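Local coordinates for Exo-poly-alpha-D-galacturonosidase (Thermotoga maritima, PDB 3JUR), which probably hydrolyses alpha-1,4 linkages of polygalacturonate as an exo-acting, heat-adapted glycoside hydrolase of family 28, at residues D[10-15]-D[282-286]; D[218-223]-D[246-250]. All coordinates share one frame; numbering follows the deposited sequence.

Contact 1 (D[10-15]-D[282-286]); sequences IEEEIL and YILVR
E11 and R286 join the N-terminal helix 6-16 to strand 280-291 through a salt bridge, OE2 of E11 lying 2.9 Å from NH1 of R286. The N-H points at the oxygen with an angle of 148°, and the acceptor sits at the guanidinium edge, in its plane. Each group has a further charged partner: OE1 of E11 pairs with R315 on the adjoining strand 309-320, and NE of R286 with E252 on strand 249-252. Extended from a CG anti to the backbone N (chi1 167°), the E11 chain reaches over L284, whose CD1 meets the carboxylate carbon CD of E11 at 3.7 Å. Replacing E11 by an alanine would probably leave R315 and NH1 of R286 without this shared carboxylate and take away the aliphatic cover that E11 gives the methyls of L284.

I14 fills the middle of the interface: its CD1 rests 3.6 Å from the carbonyl carbon of Y282 and also touches CB of L284. L15 closes the far end, CG against CD2 of L284 and CD1 3.6 Å from NH1 of R286. At the other end Y282 receives E13 over one ring face, a CH-pi contact with CG of E13 4.1 Å from the ring centroid, while CG2 of I10 comes to the ring edge. The E13 chain bends beyond CG, and its OE2 hydrogen-bonds to OH of Y248. The helix thus crosses the strand at 101° and lies across the outer side of the right-handed parallel beta-helix of the family. Its apolar middle is flanked by two carboxylates: E11 reaches strands 280-291 and 309-320, and E13 reaches Y248 at the corner before strand 249-252, which ties the N-terminal segment to more than one coil.

Contact 2 (D[218-223]-D[246-250]); sequences PVLSEN and CKYML
C246 tucks its thiol under the bend at 218-221, where SG lies 3.2 Å from the carbonyl O of P218 and 3.8 Å from CB of the same proline. With SG anti to its own carbonyl carbon (chi1 -69°), the sulfur also comes before the backbone N of S221, which makes a weak, long hydrogen bond to it of 3.7 Å. E222 runs beside K247 in a parallel bridge. The bonds on its two sides come from K247 N to S221 O, 3.0 Å, and from N223 N to K247 O, 3.2 Å.

The extended E222 side chain lies alongside Y248, pointing the same way, with OE2 4.1 Å from CD2 at the ring edge. CG of E222 comes within 3.3 Å of the carbonyl O of K247. On the P218 side, CG of the proline meets CE of M249. The chain turns a corner at N223 and again at Y248, as successive coils of a parallel beta-helix do when one face gives way to the next. Main-chain bonds therefore carry the register through the turn, while the thiol occupies the inside of the bend and offers the amide of S221 at most a weak acceptor.

Contacts 1 and 2 lie about 12 Å apart between centres and meet along neighbouring strands 249-252 and 280-291. Main-chain pairing carries one into the other: the N of L284 is 2.8 Å from O of M249, and the O of Y282 is 3.1 Å from N of M249, both probable hydrogen bonds. Side chains follow the same step, since the rings of Y282 and Y248 meet with their planes about 10° apart, CB of Y282 standing 3.6 Å from CD1 of Y248. CG2 of I14 also reaches O of M249, so the helix 6-16 touches both coils. Along the chain, 218-223 and 246-250 fall within the stretch of chain that contact 1 spans.

Contact 1 (D[10-15]-D[282-286])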
# COMPACT_ATOMS: atom_id res chain seq x y z
N ILE D 10 7.34 -12.67 -30.81
CA ILE D 10 7.56 -14.11 -30.71
C ILE D 10 6.25 -14.88 -30.96
O ILE D 10 6.25 -15.85 -31.73
CB ILE D 10 8.25 -14.51 -29.38
CG1 ILE D 10 9.63 -13.84 -29.29
CG2 ILE D 10 8.41 -16.04 -29.27
CD1 ILE D 10 10.23 -13.87 -27.90
N GLU D 11 5.16 -14.43 -30.34
CA GLU D 11 3.84 -15.04 -30.56
C GLU D 11 3.44 -15.01 -32.05
O GLU D 11 2.89 -15.99 -32.57
CB GLU D 11 2.76 -14.40 -29.66
CG GLU D 11 1.33 -14.77 -30.04
CD GLU D 11 0.32 -14.63 -28.91
OE1 GLU D 11 0.65 -14.02 -27.86
OE2 GLU D 11 -0.82 -15.12 -29.06
N GLU D 12 3.76 -13.91 -32.72
CA GLU D 12 3.53 -13.75 -34.16
C GLU D 12 4.27 -14.82 -34.94
O GLU D 12 3.69 -15.49 -35.78
CB GLU D 12 4.08 -12.40 -34.62
CG GLU D 12 3.08 -11.52 -35.31
CD GLU D 12 2.50 -10.51 -34.35
OE1 GLU D 12 1.65 -10.92 -33.53
OE2 GLU D 12 2.90 -9.32 -34.40
N GLU D 13 5.57 -14.93 -34.65
CA GLU D 13 6.46 -15.88 -35.30
C GLU D 13 5.97 -17.32 -35.15
O GLU D 13 5.95 -18.08 -36.12
CB GLU D 13 7.88 -15.70 -34.74
CG GLU D 13 8.91 -16.76 -35.15
CD GLU D 13 9.28 -16.72 -36.62
OE1 GLU D 13 8.95 -15.74 -37.33
OE2 GLU D 13 9.92 -17.69 -37.08
N ILE D 14 5.57 -17.69 -33.93
CA ILE D 14 4.99 -19.01 -33.67
C ILE D 14 3.73 -19.24 -34.52
O ILE D 14 3.63 -20.26 -35.21
CB ILE D 14 4.67 -19.23 -32.16
CG1 ILE D 14 5.94 -19.09 -31.32
CG2 ILE D 14 4.05 -20.61 -31.94
CD1 ILE D 14 5.72 -18.85 -29.84
N LEU D 15 2.79 -18.30 -34.46
CA LEU D 15 1.54 -18.41 -35.23
C LEU D 15 1.77 -18.46 -36.75
O LEU D 15 0.94 -19.02 -37.49
CB LEU D 15 0.57 -17.27 -34.87
CG LEU D 15 -0.01 -17.33 -33.45
CD1 LEU D 15 -0.62 -15.99 -33.04
CD2 LEU D 15 -1.04 -18.45 -33.32
N TYR D 282 10.06 -21.61 -29.54
CA TYR D 282 8.87 -21.09 -30.20
C TYR D 282 7.64 -21.89 -29.81
O TYR D 282 6.99 -22.53 -30.65
CB TYR D 282 9.08 -21.04 -31.72
CG TYR D 282 10.11 -20.01 -32.16
CD1 TYR D 282 9.93 -18.66 -31.87
CD2 TYR D 282 11.24 -20.39 -32.89
CE1 TYR D 282 10.87 -17.70 -32.28
CE2 TYR D 282 12.18 -19.43 -33.31
CZ TYR D 282 11.98 -18.10 -32.99
OH TYR D 282 12.89 -17.14 -33.39
N ILE D 283 7.36 -21.89 -28.51
CA ILE D 283 6.21 -22.56 -27.92
C ILE D 283 5.27 -21.50 -27.37
O ILE D 283 5.68 -20.64 -26.58
CB ILE D 283 6.61 -23.52 -26.74
CG1 ILE D 283 7.88 -24.34 -27.03
CG2 ILE D 283 5.42 -24.42 -26.34
CD1 ILE D 283 7.78 -25.34 -28.16
N LEU D 284 4.02 -21.55 -27.82
CA LEU D 284 2.99 -20.62 -27.39
C LEU D 284 1.96 -21.37 -26.55
O LEU D 284 1.38 -22.35 -27.00
CB LEU D 284 2.34 -19.94 -28.60
CG LEU D 284 1.22 -18.92 -28.36
CD1 LEU D 284 1.72 -17.72 -27.53
CD2 LEU D 284 0.66 -18.45 -29.69
N VAL D 285 1.77 -20.91 -25.31
CA VAL D 285 0.81 -21.50 -24.38
C VAL D 285 -0.18 -20.40 -23.99
O VAL D 285 0.18 -19.46 -23.27
CB VAL D 285 1.54 -22.04 -23.12
CG1 VAL D 285 0.56 -22.71 -22.14
CG2 VAL D 285 2.65 -23.01 -23.53
N ARG D 286 -1.42 -20.49 -24.47
CA ARG D 286 -2.38 -19.39 -24.24
C ARG D 286 -3.81 -19.86 -23.99
O ARG D 286 -4.23 -20.92 -24.48
CB ARG D 286 -2.34 -18.40 -25.42
CG ARG D 286 -2.85 -18.99 -26.72
CD ARG D 286 -2.75 -17.99 -27.87
NE ARG D 286 -3.50 -18.44 -29.03
CZ ARG D 286 -3.55 -17.80 -30.19
NH1 ARG D 286 -2.86 -16.68 -30.36
NH2 ARG D 286 -4.28 -18.28 -31.19

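Contact 2 (D[218-223]-D[246-250])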
# COMPACT_ATOMS: atom_id res chain seq x y z
N PRO D 218 5.10 -34.89 -27.10
CA PRO D 218 5.74 -34.74 -28.40
C PRO D 218 7.24 -34.56 -28.23
O PRO D 218 7.68 -33.79 -27.36
CB PRO D 218 5.10 -33.47 -28.98
CG PRO D 218 4.58 -32.72 -27.81
CD PRO D 218 4.45 -33.65 -26.64
N VAL D 219 8.02 -35.27 -29.04
CA VAL D 219 9.47 -35.27 -28.93
C VAL D 219 10.07 -35.00 -30.30
O VAL D 219 9.69 -35.63 -31.29
CB VAL D 219 10.01 -36.64 -28.41
CG1 VAL D 219 11.53 -36.60 -28.23
CG2 VAL D 219 9.33 -37.04 -27.10
N LEU D 220 11.01 -34.06 -30.35
CA LEU D 220 11.76 -33.72 -31.57
C LEU D 220 10.81 -33.48 -32.74
O LEU D 220 11.10 -33.82 -33.89
CB LEU D 220 12.79 -34.81 -31.88
CG LEU D 220 13.97 -34.94 -30.91
CD1 LEU D 220 14.65 -36.28 -31.08
CD2 LEU D 220 14.95 -33.79 -31.12
N SER D 221 9.68 -32.86 -32.41
CA SER D 221 8.59 -32.65 -33.35
C SER D 221 8.43 -31.17 -33.69
O SER D 221 8.83 -30.29 -32.92
CB SER D 221 7.29 -33.22 -32.79
OG SER D 221 7.35 -34.63 -32.75
N GLU D 222 7.83 -30.92 -34.85
CA GLU D 222 7.66 -29.57 -35.35
C GLU D 222 6.25 -29.36 -35.89
O GLU D 222 5.68 -30.26 -36.53
CB GLU D 222 8.69 -29.29 -36.43
CG GLU D 222 8.90 -27.83 -36.72
CD GLU D 222 10.13 -27.58 -37.57
OE1 GLU D 222 11.20 -28.15 -37.25
OE2 GLU D 222 10.03 -26.81 -38.55
N ASN D 223 5.70 -28.17 -35.63
CA ASN D 223 4.32 -27.83 -35.98
C ASN D 223 3.30 -28.72 -35.25
O ASN D 223 2.66 -29.60 -35.85
CB ASN D 223 4.10 -27.82 -37.50
CG ASN D 223 2.69 -27.44 -37.89
OD1 ASN D 223 1.96 -26.85 -37.10
ND2 ASN D 223 2.29 -27.77 -39.11
N CYS D 246 10.93 -29.69 -29.05
CA CYS D 246 9.95 -29.33 -30.08
C CYS D 246 10.10 -27.88 -30.53
O CYS D 246 10.56 -27.03 -29.77
CB CYS D 246 8.53 -29.58 -29.59
SG CYS D 246 8.18 -31.33 -29.41
N LYS D 247 9.70 -27.62 -31.77
CA LYS D 247 9.79 -26.29 -32.36
C LYS D 247 8.46 -25.91 -33.02
O LYS D 247 7.90 -26.71 -33.77
CB LYS D 247 10.92 -26.25 -33.40
CG LYS D 247 11.28 -24.86 -33.90
CD LYS D 247 12.45 -24.87 -34.88
CE LYS D 247 12.74 -23.46 -35.40
NZ LYS D 247 13.96 -23.38 -36.26
N TYR D 248 7.97 -24.70 -32.74
CA TYR D 248 6.69 -24.20 -33.25
C TYR D 248 5.52 -25.05 -32.77
O TYR D 248 5.07 -25.97 -33.45
CB TYR D 248 6.67 -24.09 -34.79
CG TYR D 248 7.73 -23.19 -35.36
CD1 TYR D 248 7.79 -21.85 -35.02
CD2 TYR D 248 8.65 -23.68 -36.29
CE1 TYR D 248 8.76 -21.01 -35.55
CE2 TYR D 248 9.62 -22.85 -36.84
CZ TYR D 248 9.68 -21.52 -36.46
OH TYR D 248 10.64 -20.68 -36.99
N MET D 249 5.06 -24.72 -31.57
CA MET D 249 3.98 -25.44 -30.94
C MET D 249 3.00 -24.47 -30.32
O MET D 249 3.40 -23.43 -29.75
CB MET D 249 4.53 -26.40 -29.88
CG MET D 249 3.48 -27.24 -29.17
SD MET D 249 4.25 -28.61 -28.29
CE MET D 249 2.90 -29.18 -27.30
N LEU D 250 1.72 -24.81 -30.43
CA LEU D 250 0.64 -24.06 -29.79
C LEU D 250 -0.15 -24.96 -28.86
O LEU D 250 -0.54 -26.07 -29.23
CB LEU D 250 -0.29 -23.44 -30.85
CG LEU D 250 -1.60 -22.81 -30.39
CD1 LEU D 250 -1.35 -21.59 -29.47
CD2 LEU D 250 -2.46 -22.43 -31.60